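Local coordinates for purine nucleoside phosphorylase (Thermus thermophilus, PDB 6TK9), which probably catalyses the reversible phosphorolysis of purine nucleosides such as inosine and guanosine, releasing the free base and ribose 1-phosphate, at residues P21-V26 with T106-S111. Residues are numbered along the deposited sequence; the frame is centred on the assembly and turned at random.
Sequences PEVGLV and TFLLTS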
loop_
_atom_site.group_PDB
_atom_site.type_symbol
_atom_site.label_atom_id
_atom_site.label_comp_id
_atom_site.label_asym_id
_atom_site.label_seq_id
_atom_site.Cartn_x
_atom_site.Cartn_y
_atom_site.Cartn_z
ATOM N N PRO A 21 41.178 2.116 21.166
ATOM C CA PRO A 21 40.030 1.221 21.210
ATOM C C PRO A 21 39.863 0.454 19.894
ATOM O O PRO A 21 40.225 0.975 18.873
ATOM C CB PRO A 21 38.878 2.212 21.366
ATOM C CG PRO A 21 39.312 3.365 20.485
ATOM C CD PRO A 21 40.796 3.477 20.754
ATOM N N GLU A 22 39.289 -0.744 19.964
ATOM C CA GLU A 22 38.950 -1.593 18.791
ATOM C C GLU A 22 37.460 -1.468 18.472
ATOM O O GLU A 22 37.098 -1.684 17.320
ATOM C CB GLU A 22 39.312 -3.048 19.081
ATOM C CG GLU A 22 40.803 -3.287 18.954
ATOM C CD GLU A 22 41.344 -4.580 19.533
ATOM O OE1 GLU A 22 40.544 -5.407 20.039
ATOM O OE2 GLU A 22 42.577 -4.743 19.482
ATOM N N VAL A 23 36.634 -1.134 19.460
ATOM C CA VAL A 23 35.158 -1.212 19.342
ATOM C C VAL A 23 34.564 0.065 19.925
ATOM O O VAL A 23 34.863 0.410 21.073
ATOM C CB VAL A 23 34.593 -2.476 20.015
ATOM C CG1 VAL A 23 33.073 -2.516 19.951
ATOM C CG2 VAL A 23 35.168 -3.746 19.406
ATOM N N GLY A 24 33.767 0.745 19.107
ATOM C CA GLY A 24 32.924 1.873 19.516
ATOM C C GLY A 24 31.607 1.333 19.976
ATOM O O GLY A 24 31.192 0.320 19.459
ATOM N N LEU A 25 30.989 1.993 20.932
ATOM C CA LEU A 25 29.697 1.579 21.502
ATOM C C LEU A 25 28.992 2.860 21.946
ATOM O O LEU A 25 29.580 3.555 22.763
ATOM C CB LEU A 25 30.010 0.621 22.654
ATOM C CG LEU A 25 28.847 0.302 23.584
ATOM C CD1 LEU A 25 27.772 -0.498 22.863
ATOM C CD2 LEU A 25 29.338 -0.458 24.798
ATOM N N VAL A 26 27.844 3.196 21.350
ATOM C CA VAL A 26 27.050 4.425 21.657
ATOM C C VAL A 26 25.839 3.969 22.464
ATOM O O VAL A 26 25.077 3.127 21.961
ATOM C CB VAL A 26 26.630 5.203 20.389
ATOM C CG1 VAL A 26 25.709 6.369 20.711
ATOM C CG2 VAL A 26 27.813 5.717 19.591
ATOM N N THR A 106 34.844 -0.864 14.262
ATOM C CA THR A 106 33.555 -1.574 14.482
ATOM C C THR A 106 32.770 -0.824 15.562
ATOM O O THR A 106 33.368 -0.537 16.626
ATOM C CB THR A 106 33.764 -3.047 14.858
ATOM O OG1 THR A 106 34.410 -3.686 13.762
ATOM C CG2 THR A 106 32.483 -3.801 15.133
ATOM N N PHE A 107 31.490 -0.529 15.288
ATOM C CA PHE A 107 30.615 0.303 16.152
ATOM C C PHE A 107 29.294 -0.405 16.404
ATOM O O PHE A 107 28.700 -0.908 15.447
ATOM C CB PHE A 107 30.345 1.655 15.504
ATOM C CG PHE A 107 31.230 2.769 15.983
ATOM C CD1 PHE A 107 32.457 3.001 15.395
ATOM C CD2 PHE A 107 30.815 3.599 17.006
ATOM C CE1 PHE A 107 33.259 4.040 15.836
ATOM C CE2 PHE A 107 31.617 4.635 17.452
ATOM C CZ PHE A 107 32.839 4.854 16.862
ATOM N N LEU A 108 28.877 -0.416 17.671
ATOM C CA LEU A 108 27.560 -0.895 18.151
ATOM C C LEU A 108 26.747 0.359 18.484
ATOM O O LEU A 108 27.093 1.038 19.450
ATOM C CB LEU A 108 27.748 -1.779 19.396
ATOM C CG LEU A 108 28.075 -3.260 19.170
ATOM C CD1 LEU A 108 29.258 -3.474 18.225
ATOM C CD2 LEU A 108 28.339 -3.970 20.486
ATOM N N LEU A 109 25.735 0.690 17.696
ATOM C CA LEU A 109 24.873 1.862 17.985
ATOM C C LEU A 109 23.611 1.374 18.696
ATOM O O LEU A 109 22.927 0.533 18.126
ATOM C CB LEU A 109 24.547 2.569 16.670
ATOM C CG LEU A 109 25.752 2.914 15.804
ATOM C CD1 LEU A 109 25.293 3.375 14.435
ATOM C CD2 LEU A 109 26.617 3.970 16.467
ATOM N N THR A 110 23.341 1.875 19.898
ATOM C CA THR A 110 22.198 1.456 20.740
ATOM C C THR A 110 21.287 2.665 20.949
ATOM O O THR A 110 21.813 3.793 21.015
ATOM C CB THR A 110 22.656 0.830 22.070
ATOM O OG1 THR A 110 22.912 1.851 23.041
ATOM C CG2 THR A 110 23.876 -0.056 21.902
ATOM N N SER A 111 19.981 2.414 21.071
ATOM C CA SER A 111 18.918 3.446 21.182
ATOM C C SER A 111 17.737 2.865 21.960
ATOM O O SER A 111 17.578 1.626 21.987
ATOM C CB SER A 111 18.487 3.922 19.810
ATOM O OG SER A 111 18.227 2.810 18.959
#
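G24 and F107 show how a glycine lets a large ring lie across a neighbouring parallel strand: the F107 ring lays one face over G24 CA, 3.8 Å from its centroid, a CH-pi contact in a place that any CB on G24 would invade. Strands 23-26 and 106-111 run 11° apart, zipped by G24 N to T106 O, L108 N to G24 O and V26 N to L108 O.

At the far end T110 adds a second grip. Its CB lies 3.3 Å from V26 O. OG1, set between its own backbone N and carbonyl carbon (chi1 84°), donates to V26 O at 2.7 Å, in the carbonyl plane on a lone pair. CG2 lies 3.4 Å from V26 O and then comes to L25 CD1. T110 N also bonds V26 O, and OG1 is also hydrogen-bonded to G28 N. A valine here would probably leave G28 N without this partner and V26 O with one donor fewer.

L25 and L108 pack against helix 257-270, whereas V26, F107 and L109 face helix 213-222. Flanked by strands 72-78 and 225-235, the pair belongs to the central sheet of the phosphorylase alpha/beta fold.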